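Local coordinates for protein suppressor of fused homolog (PDB 6LPH) that probably binds and sequesters DNA-binding transcription factors, the piece here being the N-terminal part of the full-length protein, at residues Leu79-Gly84 against His89-Gly94; Pro179-Ile184 against Val191-Ile196. All coordinates share one frame; numbering follows the deposited sequence.

Interaction 1: residues Leu79-Gly84 against His89-Gly94; sequences LSDLHG and HLREEG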
# COMPACT_ATOMS: atom_id res chain seq x y z
N LEU A 79 -2.65 -10.64 -4.61
CA LEU A 79 -2.01 -11.50 -3.58
C LEU A 79 -3.02 -12.46 -2.98
O LEU A 79 -2.66 -13.57 -2.55
CB LEU A 79 -1.30 -10.66 -2.48
CG LEU A 79 -0.08 -9.88 -3.04
CD1 LEU A 79 0.33 -8.79 -2.08
CD2 LEU A 79 1.05 -10.86 -3.13
N SER A 80 -4.28 -12.05 -2.95
CA SER A 80 -5.38 -12.95 -2.57
C SER A 80 -5.92 -13.65 -3.83
O SER A 80 -5.49 -13.35 -4.96
CB SER A 80 -6.48 -12.17 -1.85
OG SER A 80 -7.13 -11.30 -2.75
N ASP A 81 -6.83 -14.61 -3.64
CA ASP A 81 -7.34 -15.38 -4.76
C ASP A 81 -8.54 -14.65 -5.38
O ASP A 81 -9.68 -14.84 -4.94
CB ASP A 81 -7.72 -16.80 -4.32
CG ASP A 81 -8.24 -17.66 -5.46
OD1 ASP A 81 -8.67 -18.80 -5.20
OD2 ASP A 81 -8.25 -17.19 -6.62
N LEU A 82 -8.27 -13.80 -6.38
CA LEU A 82 -9.31 -13.03 -7.06
C LEU A 82 -10.31 -13.91 -7.84
O LEU A 82 -11.47 -13.54 -8.01
CB LEU A 82 -8.66 -12.07 -8.07
CG LEU A 82 -7.66 -11.05 -7.48
CD1 LEU A 82 -7.07 -10.12 -8.58
CD2 LEU A 82 -8.31 -10.24 -6.35
N HIS A 83 -9.86 -15.06 -8.33
CA HIS A 83 -10.62 -15.77 -9.35
C HIS A 83 -11.23 -17.07 -8.92
O HIS A 83 -12.26 -17.43 -9.42
CB HIS A 83 -9.77 -15.99 -10.58
CG HIS A 83 -9.20 -14.72 -11.14
ND1 HIS A 83 -9.91 -13.93 -11.98
CD2 HIS A 83 -7.95 -14.14 -11.00
CE1 HIS A 83 -9.14 -12.87 -12.34
NE2 HIS A 83 -7.95 -13.00 -11.73
N GLY A 84 -10.56 -17.81 -8.04
CA GLY A 84 -11.09 -19.07 -7.55
C GLY A 84 -10.80 -20.28 -8.43
O GLY A 84 -11.21 -21.38 -8.08
N HIS A 89 -3.32 -19.07 -7.85
CA HIS A 89 -3.24 -19.59 -6.49
C HIS A 89 -3.82 -20.96 -6.42
O HIS A 89 -4.98 -21.16 -6.75
CB HIS A 89 -3.97 -18.66 -5.51
CG HIS A 89 -3.33 -17.29 -5.36
ND1 HIS A 89 -2.17 -17.10 -4.67
CD2 HIS A 89 -3.71 -16.04 -5.84
CE1 HIS A 89 -1.84 -15.79 -4.71
NE2 HIS A 89 -2.78 -15.14 -5.43
N LEU A 90 -3.00 -21.92 -6.02
CA LEU A 90 -3.43 -23.31 -5.94
C LEU A 90 -4.31 -23.45 -4.71
O LEU A 90 -4.02 -22.88 -3.67
CB LEU A 90 -2.21 -24.24 -5.86
CG LEU A 90 -1.25 -24.22 -7.07
CD1 LEU A 90 -0.06 -25.14 -6.83
CD2 LEU A 90 -1.92 -24.54 -8.41
N ARG A 91 -5.41 -24.17 -4.82
CA ARG A 91 -6.31 -24.31 -3.69
C ARG A 91 -6.11 -25.63 -2.96
O ARG A 91 -6.30 -26.70 -3.53
CB ARG A 91 -7.75 -24.17 -4.14
CG ARG A 91 -8.04 -22.88 -4.90
CD ARG A 91 -9.52 -22.56 -4.80
NE ARG A 91 -9.85 -22.50 -3.38
CZ ARG A 91 -10.70 -21.64 -2.84
NH1 ARG A 91 -10.89 -21.63 -1.53
NH2 ARG A 91 -11.34 -20.75 -3.62
N GLU A 92 -5.71 -25.54 -1.70
CA GLU A 92 -5.45 -26.71 -0.90
C GLU A 92 -6.66 -27.01 -0.02
O GLU A 92 -7.29 -26.11 0.52
CB GLU A 92 -4.22 -26.44 -0.03
CG GLU A 92 -2.91 -26.89 -0.64
CD GLU A 92 -2.43 -28.20 -0.06
OE1 GLU A 92 -2.87 -28.54 1.06
OE2 GLU A 92 -1.62 -28.88 -0.70
N GLU A 93 -7.00 -28.29 0.11
CA GLU A 93 -8.08 -28.65 1.01
C GLU A 93 -7.69 -28.22 2.42
O GLU A 93 -6.53 -28.35 2.83
CB GLU A 93 -8.37 -30.15 0.97
CG GLU A 93 -9.67 -30.53 1.65
CD GLU A 93 -9.65 -31.93 2.23
OE1 GLU A 93 -10.00 -32.08 3.43
OE2 GLU A 93 -9.29 -32.88 1.50
N GLY A 94 -8.66 -27.69 3.15
CA GLY A 94 -8.42 -27.30 4.54
C GLY A 94 -7.70 -25.98 4.76
O GLY A 94 -7.49 -25.59 5.92
O HOH W 1 -5.82 -17.93 -8.56
O HOH W 2 -7.30 -19.93 -7.21
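The imidazole of His89 lies close against the backbone of Leu79-Asp81, the compact half of the contact. His89 CE1 comes within 3.2 Å of Leu79 O and His89 CD2 within 3.8 Å of Asp81 CA, while NE2 makes its hydrogen bond with the carbonyl of Gly78; a ring with a polar nitrogen suits a site lined by main-chain oxygens. Both segments lie in the loop between strands 71-77 and 97-109, and Asp81 folds the first into an Asx turn. With CG anti to the backbone N (chi1 -179°), its carboxylate reaches along the chain, and Asp81 OD2 accepts from His83 N and, at 2.8 Å, from Gly84 N, both from one face of its plane. Replacing Asp81 by an alanine would probably leave those N-H groups without that acceptor, set the turn free to shift and remove the distant negative charge opposite Arg91. Toward the wetter side the grip slackens: one water links Asp81 OD2 to His89 N, and a second, weakly bound to OD1, donates to His89 O. Arg91 forms a long salt bridge, NH2 to Asp81 OD1 at 3.7 Å, the guanidinium and carboxylate planes 65° apart and no N-H directed at it.

Interaction 2: residues Pro179-Ile184 against Val191-Ile196; sequences PQLGCI and VDFCQI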
# COMPACT_ATOMS: atom_id res chain seq x y z
N PRO A 179 -6.50 0.19 9.18
CA PRO A 179 -7.49 0.60 10.18
C PRO A 179 -8.93 0.66 9.64
O PRO A 179 -9.88 0.43 10.38
CB PRO A 179 -7.01 2.00 10.61
CG PRO A 179 -6.24 2.51 9.44
CD PRO A 179 -5.59 1.30 8.81
N GLN A 180 -9.08 0.99 8.36
CA GLN A 180 -10.40 1.07 7.70
C GLN A 180 -10.84 -0.29 7.20
O GLN A 180 -12.01 -0.67 7.34
CB GLN A 180 -10.27 1.92 6.44
CG GLN A 180 -10.99 3.20 6.51
CD GLN A 180 -10.71 4.05 5.31
OE1 GLN A 180 -9.66 3.92 4.65
NE2 GLN A 180 -11.65 4.94 5.01
N LEU A 181 -9.92 -0.99 6.56
CA LEU A 181 -10.31 -2.19 5.80
C LEU A 181 -10.34 -3.44 6.65
O LEU A 181 -11.14 -4.33 6.38
CB LEU A 181 -9.44 -2.40 4.56
CG LEU A 181 -9.41 -1.21 3.60
CD1 LEU A 181 -8.61 -1.56 2.36
CD2 LEU A 181 -10.82 -0.76 3.24
N GLY A 182 -9.46 -3.50 7.64
CA GLY A 182 -9.39 -4.64 8.55
C GLY A 182 -9.18 -5.97 7.82
O GLY A 182 -8.31 -6.10 6.96
N CYS A 183 -9.97 -6.98 8.17
CA CYS A 183 -9.80 -8.30 7.59
C CYS A 183 -11.20 -8.77 7.22
O CYS A 183 -12.13 -8.51 7.95
CB CYS A 183 -9.15 -9.24 8.61
SG CYS A 183 -7.57 -8.64 9.32
N ILE A 184 -11.35 -9.42 6.07
CA ILE A 184 -12.67 -9.85 5.62
C ILE A 184 -12.67 -11.31 5.16
O ILE A 184 -11.61 -11.88 4.84
CB ILE A 184 -13.21 -8.99 4.45
CG1 ILE A 184 -12.38 -9.24 3.16
CG2 ILE A 184 -13.22 -7.49 4.80
CD1 ILE A 184 -12.90 -8.47 1.95
N VAL A 191 -9.15 -12.60 3.64
CA VAL A 191 -8.21 -11.58 3.11
C VAL A 191 -7.98 -10.58 4.23
O VAL A 191 -8.91 -9.89 4.64
CB VAL A 191 -8.81 -10.86 1.90
CG1 VAL A 191 -7.89 -9.70 1.40
CG2 VAL A 191 -9.05 -11.86 0.76
N ASP A 192 -6.74 -10.53 4.75
CA ASP A 192 -6.32 -9.47 5.69
C ASP A 192 -5.85 -8.29 4.83
O ASP A 192 -5.17 -8.51 3.84
CB ASP A 192 -5.06 -9.92 6.46
CG ASP A 192 -5.37 -10.90 7.58
OD1 ASP A 192 -6.55 -11.20 7.81
OD2 ASP A 192 -4.41 -11.36 8.26
N PHE A 193 -6.13 -7.05 5.22
CA PHE A 193 -5.52 -5.91 4.51
C PHE A 193 -4.28 -5.46 5.27
O PHE A 193 -4.37 -4.91 6.38
CB PHE A 193 -6.56 -4.80 4.27
CG PHE A 193 -7.63 -5.21 3.28
CD1 PHE A 193 -8.81 -5.86 3.71
CD2 PHE A 193 -7.42 -5.03 1.93
CE1 PHE A 193 -9.77 -6.29 2.78
CE2 PHE A 193 -8.37 -5.46 1.00
CZ PHE A 193 -9.54 -6.08 1.41
N CYS A 194 -3.10 -5.75 4.68
CA CYS A 194 -1.83 -5.47 5.33
C CYS A 194 -1.33 -4.12 4.85
O CYS A 194 -0.90 -3.95 3.69
CB CYS A 194 -0.80 -6.56 4.99
SG CYS A 194 -1.23 -8.09 5.85
N GLN A 195 -1.38 -3.14 5.75
CA GLN A 195 -0.97 -1.79 5.39
C GLN A 195 0.53 -1.62 5.61
O GLN A 195 1.06 -1.79 6.72
CB GLN A 195 -1.73 -0.73 6.18
CG GLN A 195 -1.40 0.70 5.74
CD GLN A 195 -2.20 1.71 6.52
OE1 GLN A 195 -3.44 1.68 6.52
NE2 GLN A 195 -1.50 2.61 7.20
N ILE A 196 1.19 -1.26 4.52
CA ILE A 196 2.61 -1.00 4.54
C ILE A 196 2.83 0.41 5.11
O ILE A 196 2.07 1.34 4.79
CB ILE A 196 3.16 -1.24 3.11
CG1 ILE A 196 3.64 -2.69 2.96
CG2 ILE A 196 4.39 -0.44 2.79
CD1 ILE A 196 2.84 -3.72 3.68
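Phe193 and Leu181 meet on one side of an antiparallel beta hairpin, formed by strands 172-186 and 189-199 of the mixed sheet. Leu181 leans obliquely over the ring: Leu181 CD1 sits above one face, 4.1 Å from the Phe193 ring centroid and 27° off the normal, a CH-pi contact, while Leu181 CB approaches Phe193 CG at 3.6 Å. The opposite face is covered by Val191 CG1, set toward the rim. Ile184 CD1 meets the ring's edge near its plane, 3.9 Å from Phe193 CE1, and the same isoleucine lays CG1 beside Val191 CB. A flat ring serves here because branched aliphatic groups can pack against both faces and an edge; helix 16-28 adds Leu25 and Val28 beside Leu181. Backbone bonds fix this alignment. Ile184 and Val191 form a hydrogen-bonded pair, each N-H given to the other's carbonyl, and Phe193 N donates to Gly182 O. Gly182 has a positive phi (57°), which glycine adopts readily, where the chain breaks from regular strand. Cys183 and Asp192, the next, non-hydrogen-bonded pair, turn to the other face, Cys183 SG 3.1 Å from Asp192 OD1. Farther along, the extended Gln195 crosses the Pro179 ring at about a right angle; its amide is held by Arg107 and the Trp229 carbonyl, and Gln195 OE1 lies 3.2 Å from Pro179 CD.

In the fold
Following the chain from its N terminus, strand 71-77 leads into interaction 1, which closes a short loop of four residues before the chain enters strand 97-109. Interaction 2 comes much later, joining the two arms of the hairpin 172-186 and 189-199 across six intervening residues. The contacts are therefore in series, neither nested nor crossed. In space they are neighbours, with centres about 18 Å apart, and Ser80 CB packs on Val191 CG2 at 3.7 Å. Strand 97-109 lies between strands 71-77 and 189-199 in the sheet and touches segments of both contacts, while helix 16-28 packs on Ser80 and Leu82 as well as on Leu181 and Ile184.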